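Local coordinates for protein Ent-copalyl diphosphate synthase (Streptomyces platensis, PDB 5BP8) that belongs to the class II terpene cyclases, predominantly helical proteins related to the squalene-hopene cyclases, at residues 305-310 against 338-343; 346-351 against 394-399; 351-356 against 407-412; 399-404 against 449-454. One frame throughout, in Å; residues are numbered along the deposited sequence.

Contact 1 of 4, residues 305-310 against 338-343; sequences SDSDDT and FSCFGV
Ser307 is tied to the loop 338-343 twice, once through its backbone and once through its side chain. Its amide N donates to Cys340 O over 2.8 Å, nearly straight at 167° and directed at a lone pair in the carbonyl plane. Its OG, set between the backbone N and the carbonyl carbon (chi1 65°), gives the shorter bond, 2.6 Å to Ser339 O, so one serine spans two consecutive loop carbonyls. Residues 306-309 read Asp-Ser-Asp-Asp, the DXDD signature of class II terpene cyclases, so the loop holds the second residue of the motif by both backbone and side chain.

The remaining contacts are packing by the acids on either side of Ser307. Asp306 CB lies over one face of the Phe341 ring, 3.7 Å from the centroid, in a CH-pi contact displaced toward the rim. Asp308 CB packs 3.8 Å from Cys340 SG, and the same sulfur lies near Asp306 OD2.

One capping bond marks the start of helix 307-319: Asp306, the N-cap, accepts from Asp309 N at OD2 over 2.9 Å, met from above the carboxylate plane. Separately, Asp306 O receives both N and OG1 of Thr310. Beyond the pair, Asp308 OD1 is bonded to His354 ND1.

The loop thus supplies acceptors to the first helical residue and a ring to Asp306, which probably limits rotation of the Asp306 side chain, held at its other end by the capping bond.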
loop_
_atom_site.group_PDB
_atom_site.type_symbol
_atom_site.label_atom_id
_atom_site.label_comp_id
_atom_site.label_asym_id
_atom_site.label_seq_id
_atom_site.Cartn_x
_atom_site.Cartn_y
_atom_site.Cartn_z
ATOM N N SER A 305 -13.309 -6.639 -5.270
ATOM C CA SER A 305 -12.430 -7.785 -5.454
ATOM C C SER A 305 -11.369 -7.491 -6.484
ATOM O O SER A 305 -11.596 -6.706 -7.420
ATOM C CB SER A 305 -13.253 -9.014 -5.863
ATOM O OG SER A 305 -14.051 -9.409 -4.738
ATOM N N ASP A 306 -10.196 -8.091 -6.307
ATOM C CA ASP A 306 -9.126 -7.956 -7.268
ATOM C C ASP A 306 -8.390 -9.263 -7.374
ATOM O O ASP A 306 -8.367 -10.054 -6.435
ATOM C CB ASP A 306 -8.144 -6.815 -6.900
ATOM C CG ASP A 306 -7.279 -7.155 -5.716
ATOM O OD1 ASP A 306 -7.680 -6.873 -4.563
ATOM O OD2 ASP A 306 -6.183 -7.698 -5.946
ATOM N N SER A 307 -7.744 -9.489 -8.507
ATOM C CA SER A 307 -7.142 -10.788 -8.742
ATOM C C SER A 307 -5.856 -11.038 -7.958
ATOM O O SER A 307 -5.483 -12.192 -7.746
ATOM C CB SER A 307 -6.885 -11.022 -10.229
ATOM O OG SER A 307 -5.924 -10.148 -10.786
ATOM N N ASP A 308 -5.167 -9.976 -7.537
ATOM C CA ASP A 308 -3.938 -10.164 -6.776
ATOM C C ASP A 308 -4.281 -10.740 -5.415
ATOM O O ASP A 308 -3.741 -11.781 -5.018
ATOM C CB ASP A 308 -3.159 -8.859 -6.673
ATOM C CG ASP A 308 -1.748 -9.039 -6.119
ATOM O OD1 ASP A 308 -1.080 -10.058 -6.461
ATOM O OD2 ASP A 308 -1.292 -8.106 -5.372
ATOM N N ASP A 309 -5.184 -10.071 -4.688
ATOM C CA ASP A 309 -5.637 -10.573 -3.432
ATOM C C ASP A 309 -6.317 -11.940 -3.576
ATOM O O ASP A 309 -6.102 -12.827 -2.739
ATOM C CB ASP A 309 -6.590 -9.582 -2.762
ATOM C CG ASP A 309 -5.864 -8.368 -2.239
ATOM O OD1 ASP A 309 -4.967 -8.559 -1.407
ATOM O OD2 ASP A 309 -6.163 -7.238 -2.701
ATOM N N THR A 310 -7.096 -12.103 -4.640
ATOM C CA THR A 310 -7.810 -13.371 -4.864
ATOM C C THR A 310 -6.789 -14.506 -5.037
ATOM O O THR A 310 -6.912 -15.551 -4.391
ATOM C CB THR A 310 -8.753 -13.278 -6.085
ATOM O OG1 THR A 310 -9.776 -12.311 -5.821
ATOM C CG2 THR A 310 -9.450 -14.622 -6.356
ATOM N N PHE A 338 -3.272 -11.488 -17.170
ATOM C CA PHE A 338 -4.448 -11.262 -16.348
ATOM C C PHE A 338 -4.475 -9.840 -15.829
ATOM O O PHE A 338 -3.428 -9.307 -15.452
ATOM C CB PHE A 338 -4.454 -12.221 -15.155
ATOM C CG PHE A 338 -4.897 -13.617 -15.504
ATOM C CD1 PHE A 338 -4.077 -14.453 -16.279
ATOM C CD2 PHE A 338 -6.112 -14.097 -15.062
ATOM C CE1 PHE A 338 -4.490 -15.730 -16.605
ATOM C CE2 PHE A 338 -6.537 -15.376 -15.402
ATOM C CZ PHE A 338 -5.724 -16.186 -16.170
ATOM N N SER A 339 -5.653 -9.236 -15.792
ATOM C CA SER A 339 -5.786 -7.919 -15.162
ATOM C C SER A 339 -5.923 -8.077 -13.650
ATOM O O SER A 339 -6.247 -9.154 -13.163
ATOM C CB SER A 339 -6.990 -7.154 -15.687
ATOM O OG SER A 339 -8.183 -7.832 -15.341
ATOM N N CYS A 340 -5.680 -6.990 -12.916
ATOM C CA CYS A 340 -5.769 -7.019 -11.452
ATOM C C CYS A 340 -7.171 -6.615 -11.007
ATOM O O CYS A 340 -7.836 -7.317 -10.213
ATOM C CB CYS A 340 -4.711 -6.107 -10.814
ATOM S SG CYS A 340 -4.694 -6.245 -9.002
ATOM N N PHE A 341 -7.648 -5.506 -11.565
ATOM C CA PHE A 341 -9.047 -5.128 -11.438
ATOM C C PHE A 341 -9.707 -5.391 -12.777
ATOM O O PHE A 341 -9.037 -5.733 -13.773
ATOM C CB PHE A 341 -9.185 -3.680 -10.971
ATOM C CG PHE A 341 -8.858 -3.488 -9.524
ATOM C CD1 PHE A 341 -7.537 -3.309 -9.106
ATOM C CD2 PHE A 341 -9.857 -3.503 -8.560
ATOM C CE1 PHE A 341 -7.235 -3.149 -7.770
ATOM C CE2 PHE A 341 -9.554 -3.349 -7.221
ATOM C CZ PHE A 341 -8.250 -3.146 -6.821
ATOM N N GLY A 342 -11.024 -5.299 -12.831
ATOM C CA GLY A 342 -11.700 -5.585 -14.112
ATOM C C GLY A 342 -11.312 -4.630 -15.236
ATOM O O GLY A 342 -11.139 -5.048 -16.393
ATOM N N VAL A 343 -11.161 -3.354 -14.876
ATOM C CA VAL A 343 -10.779 -2.300 -15.781
ATOM C C VAL A 343 -9.494 -1.674 -15.238
ATOM O O VAL A 343 -9.443 -1.290 -14.071
ATOM C CB VAL A 343 -11.851 -1.193 -15.879
ATOM C CG1 VAL A 343 -11.407 -0.136 -16.888
ATOM C CG2 VAL A 343 -13.192 -1.781 -16.306
#

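Contact 2 of 4, residues 346-351 against 394-399; sequences TPSTST and WMDKWH. With SO4 (sulfate ion), chain B.
Asp396 drives its carboxylate against the N-terminal end of helix 349-365, where it joins an Asx turn of its own loop to the N-cap of the helix. Four hydrogen bonds grip its two oxygens. OD1 takes Ser348 OG at 2.6 Å on its syn lone pair and Ser350 N at 2.9 Å from well above the carboxylate plane. OD2 is approached from opposite faces by Ser350 OG, at 2.7 Å, and by Trp398 N, the bond that closes the Asx turn. The N-cap is Ser348, whose OG also accepts from N and OG1 of Thr351, so one hydroxyl serves both helix and loop.

A further hydroxyl bond lies next to this set: Thr349 OG1 donates to the carbonyl O of Met395, a selenomethionine, over 2.8 Å and from above the carbonyl plane.

In the packing, Lys397 CD meets Ser348 CB across the contact, while within the loop Lys397 CG covers the centre of one Trp398 face. Ser350 OG and Thr351 OG1 stand at the edge of that indole. Trp394, whose NE1 is bonded to Leu384 O, brings CD1 near Thr349 CG2.

Toward the more exposed end a charged amine takes over. The Lys397 chain, bent at chi3 (-70°), carries NZ into hydrogen bonds with Thr346 O at 2.7 Å, in the carbonyl plane, and with O1 and O3 of a sulfate ion, probably from the crystallisation liquor. Sulfate O1 accepts from that NZ at 2.9 Å and from Thr346 N at 2.8 Å.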
loop_
_atom_site.group_PDB
_atom_site.type_symbol
_atom_site.label_atom_id
_atom_site.label_comp_id
_atom_site.label_asym_id
_atom_site.label_seq_id
_atom_site.Cartn_x
_atom_site.Cartn_y
_atom_site.Cartn_z
ATOM N N THR A 346 -2.876 -0.097 -16.781
ATOM C CA THR A 346 -1.550 -0.660 -16.631
ATOM C C THR A 346 -1.619 -2.009 -15.959
ATOM O O THR A 346 -2.159 -2.124 -14.848
ATOM C CB THR A 346 -0.697 0.293 -15.765
ATOM O OG1 THR A 346 -0.666 1.561 -16.424
ATOM C CG2 THR A 346 0.710 -0.217 -15.612
ATOM N N PRO A 347 -1.094 -3.053 -16.617
ATOM C CA PRO A 347 -1.048 -4.347 -15.946
ATOM C C PRO A 347 -0.058 -4.390 -14.790
ATOM O O PRO A 347 0.906 -3.622 -14.752
ATOM C CB PRO A 347 -0.555 -5.321 -17.034
ATOM C CG PRO A 347 -0.346 -4.531 -18.268
ATOM C CD PRO A 347 -0.411 -3.077 -17.928
ATOM N N SER A 348 -0.288 -5.327 -13.895
ATOM C CA SER A 348 0.567 -5.586 -12.763
ATOM C C SER A 348 1.389 -6.860 -12.963
ATOM O O SER A 348 0.839 -7.940 -13.207
ATOM C CB SER A 348 -0.279 -5.713 -11.509
ATOM O OG SER A 348 0.483 -6.217 -10.433
ATOM N N THR A 349 2.701 -6.744 -12.826
ATOM C CA THR A 349 3.592 -7.917 -12.908
ATOM C C THR A 349 3.450 -8.790 -11.670
ATOM O O THR A 349 3.364 -10.021 -11.789
ATOM C CB THR A 349 5.069 -7.499 -13.063
ATOM O OG1 THR A 349 5.429 -6.601 -11.994
ATOM C CG2 THR A 349 5.296 -6.815 -14.403
ATOM N N SER A 350 3.350 -8.170 -10.479
ATOM C CA SER A 350 3.230 -8.931 -9.229
ATOM C C SER A 350 1.903 -9.708 -9.202
ATOM O O SER A 350 1.852 -10.822 -8.691
ATOM C CB SER A 350 3.374 -8.031 -7.969
ATOM O OG SER A 350 2.225 -7.239 -7.796
ATOM N N THR A 351 0.844 -9.122 -9.741
ATOM C CA THR A 351 -0.458 -9.788 -9.803
ATOM C C THR A 351 -0.373 -11.066 -10.657
ATOM O O THR A 351 -0.836 -12.137 -10.254
ATOM C CB THR A 351 -1.524 -8.839 -10.345
ATOM O OG1 THR A 351 -1.665 -7.714 -9.456
ATOM C CG2 THR A 351 -2.895 -9.529 -10.518
ATOM N N TRP A 394 12.254 -6.692 -12.318
ATOM C CA TRP A 394 10.930 -6.300 -12.767
ATOM C C TRP A 394 10.527 -5.057 -11.951
ATOM O O TRP A 394 11.145 -4.772 -10.946
ATOM C CB TRP A 394 9.870 -7.385 -12.501
ATOM C CG TRP A 394 9.842 -8.560 -13.469
ATOM C CD1 TRP A 394 9.008 -8.727 -14.537
ATOM C CD2 TRP A 394 10.626 -9.746 -13.382
ATOM N NE1 TRP A 394 9.257 -9.941 -15.150
ATOM C CE2 TRP A 394 10.223 -10.596 -14.437
ATOM C CE3 TRP A 394 11.641 -10.173 -12.520
ATOM C CZ2 TRP A 394 10.826 -11.856 -14.666
ATOM C CZ3 TRP A 394 12.214 -11.424 -12.721
ATOM C CH2 TRP A 394 11.811 -12.250 -13.799
HETATM N N MSE A 395 9.502 -4.359 -12.413
HETATM C CA MSE A 395 8.840 -3.302 -11.631
HETATM C C MSE A 395 7.374 -3.642 -11.628
HETATM O O MSE A 395 6.870 -4.279 -12.561
HETATM C CB MSE A 395 9.019 -1.937 -12.284
HETATM C CG MSE A 395 10.256 -1.160 -11.842
HETATM SE SE MSE A 395 10.326 -0.791 -9.900
HETATM C CE MSE A 395 9.033 0.616 -9.465
ATOM N N ASP A 396 6.659 -3.181 -10.597
ATOM C CA ASP A 396 5.239 -3.450 -10.451
ATOM C C ASP A 396 4.509 -2.181 -10.058
ATOM O O ASP A 396 5.048 -1.348 -9.332
ATOM C CB ASP A 396 4.974 -4.500 -9.384
ATOM C CG ASP A 396 3.495 -4.824 -9.242
ATOM O OD1 ASP A 396 2.905 -5.273 -10.240
ATOM O OD2 ASP A 396 2.923 -4.658 -8.130
ATOM N N LYS A 397 3.277 -2.069 -10.527
ATOM C CA LYS A 397 2.459 -0.899 -10.267
ATOM C C LYS A 397 2.066 -0.695 -8.816
ATOM O O LYS A 397 1.679 0.403 -8.461
ATOM C CB LYS A 397 1.182 -0.929 -11.137
ATOM C CG LYS A 397 0.135 -1.928 -10.701
ATOM C CD LYS A 397 -1.005 -2.032 -11.720
ATOM C CE LYS A 397 -1.862 -0.779 -11.750
ATOM N NZ LYS A 397 -3.071 -0.979 -12.595
ATOM N N TRP A 398 2.035 -1.746 -7.990
ATOM C CA TRP A 398 1.507 -1.627 -6.626
ATOM C C TRP A 398 2.558 -1.244 -5.576
ATOM O O TRP A 398 2.207 -1.068 -4.431
ATOM C CB TRP A 398 0.831 -2.934 -6.169
ATOM C CG TRP A 398 -0.326 -3.338 -7.063
ATOM C CD1 TRP A 398 -0.477 -4.527 -7.720
ATOM C CD2 TRP A 398 -1.473 -2.534 -7.417
ATOM N NE1 TRP A 398 -1.664 -4.521 -8.444
ATOM C CE2 TRP A 398 -2.280 -3.308 -8.284
ATOM C CE3 TRP A 398 -1.895 -1.240 -7.083
ATOM C CZ2 TRP A 398 -3.475 -2.819 -8.837
ATOM C CZ3 TRP A 398 -3.090 -0.754 -7.636
ATOM C CH2 TRP A 398 -3.867 -1.549 -8.492
ATOM N N HIS A 399 3.823 -1.149 -5.958
ATOM C CA HIS A 399 4.896 -1.053 -4.988
ATOM C C HIS A 399 5.999 -0.187 -5.568
ATOM O O HIS A 399 6.367 -0.301 -6.740
ATOM C CB HIS A 399 5.351 -2.459 -4.648
ATOM C CG HIS A 399 6.048 -2.610 -3.334
ATOM N ND1 HIS A 399 7.314 -2.128 -3.093
ATOM C CD2 HIS A 399 5.677 -3.253 -2.209
ATOM C CE1 HIS A 399 7.688 -2.458 -1.877
ATOM N NE2 HIS A 399 6.714 -3.155 -1.323
HETATM S S SO4 B . -4.681 1.994 -13.720
HETATM O O1 SO4 B . -3.660 1.195 -14.443
HETATM O O2 SO4 B . -5.809 2.239 -14.683
HETATM O O3 SO4 B . -5.123 1.370 -12.502
HETATM O O4 SO4 B . -4.076 3.303 -13.417
HETATM O O HOH W 1 3.208 -3.421 -13.234
#

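Contact 3 of 4, residues 351-356 against 407-412; sequences TNAHIL and ACCALA
Helices 349-365 and 402-416 run side by side in the same direction, the axes of 351-356 and 407-412 approaching to 8.4 Å at 28°, with the CA atoms of Ala353 and Cys409 5.1 Å apart. Such parallel neighbours, separated in sequence by helix 370-386, are consistent with an alpha-alpha barrel, the fold of this cyclase family.

The close spacing rests on small side chains. Ala353 CB sits 3.5 Å from Cys408 O and also touches Cys409 SG and Ala412 CB, the last at 3.8 Å. In return Ala412 CB presses on the backbone of the first helix, 3.4 Å from Ala353 O. Each methyl is thus received by the main chain opposite. Leu356 extends the apolar seam toward the C-terminal ends: with CG anti to the backbone N (chi1 177°), its CD2 branch reaches Ala412, and its side chain also meets Ile377 of helix 370-386.

A different chemistry borders the alanines. The imidazole of His354 is bonded through ND1 to Asp308 OD1 of helix 307-319 and meets the ring of Trp266. Its other nitrogen turns to the second helix in an oblique sulfur-aromatic contact, in which Cys408 SG lies 3.4 Å from His354 NE2.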
loop_
_atom_site.group_PDB
_atom_site.type_symbol
_atom_site.label_atom_id
_atom_site.label_comp_id
_atom_site.label_asym_id
_atom_site.label_seq_id
_atom_site.Cartn_x
_atom_site.Cartn_y
_atom_site.Cartn_z
ATOM N N THR A 351 0.844 -9.122 -9.741
ATOM C CA THR A 351 -0.458 -9.788 -9.803
ATOM C C THR A 351 -0.373 -11.066 -10.657
ATOM O O THR A 351 -0.836 -12.137 -10.254
ATOM C CB THR A 351 -1.524 -8.839 -10.345
ATOM O OG1 THR A 351 -1.665 -7.714 -9.456
ATOM C CG2 THR A 351 -2.895 -9.529 -10.518
ATOM N N ASN A 352 0.229 -10.942 -11.827
ATOM C CA ASN A 352 0.403 -12.101 -12.701
ATOM C C ASN A 352 1.279 -13.171 -12.085
ATOM O O ASN A 352 0.959 -14.360 -12.191
ATOM C CB ASN A 352 0.882 -11.672 -14.077
ATOM C CG ASN A 352 -0.259 -11.165 -14.941
ATOM O OD1 ASN A 352 -0.867 -11.932 -15.726
ATOM N ND2 ASN A 352 -0.598 -9.893 -14.784
ATOM N N ALA A 353 2.363 -12.763 -11.412
ATOM C CA ALA A 353 3.143 -13.698 -10.586
ATOM C C ALA A 353 2.288 -14.446 -9.571
ATOM O O ALA A 353 2.398 -15.682 -9.445
ATOM C CB ALA A 353 4.299 -12.986 -9.880
ATOM N N HIS A 354 1.429 -13.727 -8.834
ATOM C CA HIS A 354 0.624 -14.361 -7.815
ATOM C C HIS A 354 -0.447 -15.300 -8.421
ATOM O O HIS A 354 -0.749 -16.365 -7.860
ATOM C CB HIS A 354 0.047 -13.293 -6.848
ATOM C CG HIS A 354 1.115 -12.598 -6.060
ATOM N ND1 HIS A 354 1.008 -11.294 -5.613
ATOM C CD2 HIS A 354 2.332 -13.032 -5.659
ATOM C CE1 HIS A 354 2.118 -10.958 -4.984
ATOM N NE2 HIS A 354 2.941 -11.989 -5.004
ATOM N N ILE A 355 -0.956 -14.934 -9.583
ATOM C CA ILE A 355 -1.879 -15.790 -10.313
ATOM C C ILE A 355 -1.163 -17.047 -10.804
ATOM O O ILE A 355 -1.711 -18.145 -10.704
ATOM C CB ILE A 355 -2.574 -15.028 -11.454
ATOM C CG1 ILE A 355 -3.508 -13.994 -10.825
ATOM C CG2 ILE A 355 -3.446 -15.958 -12.305
ATOM C CD1 ILE A 355 -3.973 -12.932 -11.764
ATOM N N LEU A 356 0.062 -16.893 -11.265
ATOM C CA LEU A 356 0.864 -18.065 -11.645
ATOM C C LEU A 356 1.026 -19.034 -10.475
ATOM O O LEU A 356 0.898 -20.268 -10.651
ATOM C CB LEU A 356 2.202 -17.646 -12.217
ATOM C CG LEU A 356 3.180 -18.760 -12.604
ATOM C CD1 LEU A 356 2.541 -19.676 -13.622
ATOM C CD2 LEU A 356 4.456 -18.208 -13.163
ATOM N N ALA A 407 11.298 -10.041 -6.668
ATOM C CA ALA A 407 11.085 -11.219 -5.851
ATOM C C ALA A 407 9.803 -11.930 -6.255
ATOM O O ALA A 407 9.827 -13.169 -6.451
ATOM C CB ALA A 407 11.029 -10.887 -4.382
ATOM N N CYS A 408 8.703 -11.184 -6.390
ATOM C CA CYS A 408 7.411 -11.807 -6.744
ATOM C C CYS A 408 7.544 -12.637 -8.043
ATOM O O CYS A 408 7.147 -13.805 -8.086
ATOM C CB CYS A 408 6.312 -10.784 -6.932
ATOM S SG CYS A 408 5.740 -10.051 -5.361
ATOM N N CYS A 409 8.073 -12.014 -9.083
ATOM C CA CYS A 409 8.106 -12.602 -10.415
ATOM C C CYS A 409 9.093 -13.729 -10.518
ATOM O O CYS A 409 8.763 -14.789 -11.076
ATOM C CB CYS A 409 8.407 -11.533 -11.463
ATOM S SG CYS A 409 7.075 -10.339 -11.597
ATOM N N ALA A 410 10.294 -13.537 -9.984
ATOM C CA ALA A 410 11.317 -14.606 -10.054
ATOM C C ALA A 410 10.918 -15.824 -9.228
ATOM O O ALA A 410 11.186 -16.961 -9.638
ATOM C CB ALA A 410 12.668 -14.103 -9.607
ATOM N N LEU A 411 10.293 -15.606 -8.072
ATOM C CA LEU A 411 9.922 -16.730 -7.212
ATOM C C LEU A 411 8.750 -17.527 -7.771
ATOM O O LEU A 411 8.702 -18.743 -7.598
ATOM C CB LEU A 411 9.591 -16.265 -5.789
ATOM C CG LEU A 411 10.841 -15.819 -5.003
ATOM C CD1 LEU A 411 10.442 -15.104 -3.717
ATOM C CD2 LEU A 411 11.780 -16.999 -4.764
ATOM N N ALA A 412 7.816 -16.843 -8.427
ATOM C CA ALA A 412 6.702 -17.500 -9.098
ATOM C C ALA A 412 7.247 -18.321 -10.280
ATOM O O ALA A 412 6.876 -19.494 -10.455
ATOM C CB ALA A 412 5.706 -16.464 -9.587
#

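Contact 4 of 4, residues 399-404 against 449-454; sequences HASPYY and TEETAY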
loop_
_atom_site.group_PDB
_atom_site.type_symbol
_atom_site.label_atom_id
_atom_site.label_comp_id
_atom_site.label_asym_id
_atom_site.label_seq_id
_atom_site.Cartn_x
_atom_site.Cartn_y
_atom_site.Cartn_z
ATOM N N HIS A 399 3.823 -1.149 -5.958
ATOM C CA HIS A 399 4.896 -1.053 -4.988
ATOM C C HIS A 399 5.999 -0.187 -5.568
ATOM O O HIS A 399 6.367 -0.301 -6.740
ATOM C CB HIS A 399 5.351 -2.459 -4.648
ATOM C CG HIS A 399 6.048 -2.610 -3.334
ATOM N ND1 HIS A 399 7.314 -2.128 -3.093
ATOM C CD2 HIS A 399 5.677 -3.253 -2.209
ATOM C CE1 HIS A 399 7.688 -2.458 -1.877
ATOM N NE2 HIS A 399 6.714 -3.155 -1.323
ATOM N N ALA A 400 6.556 0.678 -4.722
ATOM C CA ALA A 400 7.665 1.556 -5.099
ATOM C C ALA A 400 9.011 0.869 -5.343
ATOM O O ALA A 400 9.877 1.462 -5.957
ATOM C CB ALA A 400 7.849 2.616 -4.004
ATOM N N SER A 401 9.204 -0.345 -4.825
ATOM C CA SER A 401 10.486 -1.023 -4.852
ATOM C C SER A 401 10.614 -2.087 -5.968
ATOM O O SER A 401 9.747 -2.967 -6.101
ATOM C CB SER A 401 10.716 -1.731 -3.517
ATOM O OG SER A 401 11.960 -2.376 -3.536
ATOM N N PRO A 402 11.711 -2.044 -6.726
ATOM C CA PRO A 402 11.953 -3.154 -7.650
ATOM C C PRO A 402 12.268 -4.459 -6.925
ATOM O O PRO A 402 12.218 -5.556 -7.550
ATOM C CB PRO A 402 13.139 -2.679 -8.453
ATOM C CG PRO A 402 13.882 -1.764 -7.562
ATOM C CD PRO A 402 12.857 -1.108 -6.680
ATOM N N TYR A 403 12.609 -4.371 -5.637
ATOM C CA TYR A 403 12.915 -5.575 -4.855
ATOM C C TYR A 403 11.661 -6.400 -4.618
ATOM O O TYR A 403 11.724 -7.638 -4.665
ATOM C CB TYR A 403 13.680 -5.222 -3.572
ATOM C CG TYR A 403 14.954 -4.511 -3.963
ATOM C CD1 TYR A 403 16.028 -5.210 -4.549
ATOM C CD2 TYR A 403 15.066 -3.132 -3.847
ATOM C CE1 TYR A 403 17.171 -4.542 -4.962
ATOM C CE2 TYR A 403 16.206 -2.468 -4.252
ATOM C CZ TYR A 403 17.250 -3.167 -4.813
ATOM O OH TYR A 403 18.364 -2.458 -5.220
ATOM N N TYR A 404 10.525 -5.734 -4.396
ATOM C CA TYR A 404 9.235 -6.446 -4.299
ATOM C C TYR A 404 8.898 -7.141 -5.614
ATOM O O TYR A 404 8.629 -8.369 -5.634
ATOM C CB TYR A 404 8.087 -5.499 -3.946
ATOM C CG TYR A 404 6.742 -6.181 -3.862
ATOM C CD1 TYR A 404 6.487 -7.090 -2.864
ATOM C CD2 TYR A 404 5.732 -5.911 -4.780
ATOM C CE1 TYR A 404 5.257 -7.717 -2.762
ATOM C CE2 TYR A 404 4.484 -6.546 -4.693
ATOM C CZ TYR A 404 4.268 -7.461 -3.690
ATOM O OH TYR A 404 3.076 -8.115 -3.493
ATOM N N THR A 449 14.477 -3.397 6.028
ATOM C CA THR A 449 14.102 -4.771 6.430
ATOM C C THR A 449 13.289 -5.445 5.313
ATOM O O THR A 449 13.630 -6.576 4.877
ATOM C CB THR A 449 13.285 -4.729 7.734
ATOM O OG1 THR A 449 14.154 -4.348 8.816
ATOM C CG2 THR A 449 12.636 -6.095 8.077
ATOM N N GLU A 450 12.258 -4.741 4.815
ATOM C CA GLU A 450 11.375 -5.346 3.815
ATOM C C GLU A 450 12.147 -5.778 2.567
ATOM O O GLU A 450 12.071 -6.926 2.135
ATOM C CB GLU A 450 10.260 -4.378 3.431
ATOM C CG GLU A 450 9.278 -4.941 2.409
ATOM C CD GLU A 450 8.154 -3.986 2.043
ATOM O OE1 GLU A 450 8.164 -2.813 2.520
ATOM O OE2 GLU A 450 7.269 -4.422 1.282
ATOM N N GLU A 451 12.923 -4.851 1.996
ATOM C CA GLU A 451 13.561 -5.119 0.717
ATOM C C GLU A 451 14.713 -6.122 0.846
ATOM O O GLU A 451 14.922 -6.961 -0.044
ATOM C CB GLU A 451 14.002 -3.823 0.038
ATOM C CG GLU A 451 12.834 -2.864 -0.226
ATOM C CD GLU A 451 13.276 -1.454 -0.555
ATOM O OE1 GLU A 451 13.636 -0.708 0.380
ATOM O OE2 GLU A 451 13.235 -1.071 -1.742
ATOM N N THR A 452 15.433 -6.044 1.954
ATOM C CA THR A 452 16.469 -7.006 2.254
ATOM C C THR A 452 15.849 -8.417 2.357
ATOM O O THR A 452 16.378 -9.395 1.765
ATOM C CB THR A 452 17.212 -6.642 3.553
ATOM O OG1 THR A 452 17.801 -5.333 3.430
ATOM C CG2 THR A 452 18.307 -7.675 3.837
ATOM N N ALA A 453 14.748 -8.509 3.094
ATOM C CA ALA A 453 14.034 -9.791 3.263
ATOM C C ALA A 453 13.655 -10.400 1.938
ATOM O O ALA A 453 13.863 -11.618 1.731
ATOM C CB ALA A 453 12.799 -9.629 4.137
ATOM N N TYR A 454 13.139 -9.578 1.011
ATOM C CA TYR A 454 12.769 -10.093 -0.313
ATOM C C TYR A 454 13.959 -10.696 -1.067
ATOM O O TYR A 454 13.825 -11.742 -1.708
ATOM C CB TYR A 454 12.087 -9.033 -1.188
ATOM C CG TYR A 454 10.789 -8.479 -0.599
ATOM C CD1 TYR A 454 9.980 -9.251 0.240
ATOM C CD2 TYR A 454 10.345 -7.217 -0.953
ATOM C CE1 TYR A 454 8.794 -8.751 0.763
ATOM C CE2 TYR A 454 9.161 -6.704 -0.447
ATOM C CZ TYR A 454 8.388 -7.479 0.409
ATOM O OH TYR A 454 7.222 -7.006 0.968
#
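His399 and Glu450 come from opposite directions and meet in a hydrogen bond of 2.9 Å from NE2 to OE2 (N-H...O angle 165°). His399 CG lies anti to the backbone N (chi1 -158°), which turns the imidazole toward helix 449-461. The acceptor lies in the imidazole plane, whereas NE2 stands above the carboxylate plane, the two flat groups being 77° apart. A second hydrogen bond to a carboxylate joins Ser401 OG to Glu451 OE2 at 2.6 Å, on the anti lone pair. Glu451 OE2 also lies at the edge of the Tyr403 ring. Between the helices, Tyr404 CD1 touches Tyr454 CE2 at 3.6 Å.

The next shell sets these groups. Ser401 N donates in plane to His399 ND1 at 3.1 Å, so the ring is held at both nitrogens, and Tyr404 CB covers one of its faces. Tyr454 OH, one helical turn on from Glu450, donates to the anti lone pair of Glu450 OE2 at 2.6 Å. The same Ser401 OG accepts from Tyr403 N, as N-cap of helix 402-416.

Further out, Trp495 NE1 also donates to Glu450 OE2, and Arg444 N to Glu451 OE2. Three donors on Glu450 OE2 and two on Glu451 OE2 probably limit rotation of the carboxylates and couple the start of helix 402-416 and the residues before it to helix 449-461.

How the contacts relate
Contacts 1, 3 and 4 are buried, while contact 2 grades from a buried carboxylate to a more exposed lysine and sulfate. Contacts 2 and 3 both use helix 349-365 and share Thr351; contacts 3 and 4 both use helix 402-416, and contacts 2 and 4 share His399. The chemistry follows position along the helices. Where loops meet helix starts, in contacts 1, 2 and 4, hydroxyls, carboxylates and backbone amides dominate; where helix bodies meet, in contact 3, no hydrogen bond crosses and small apolar groups prevail. Packing of Trp394 on Cys409 joins contact 2 to contact 3, whereas contacts 1 and 4, with centres about 22 Å apart, do not touch.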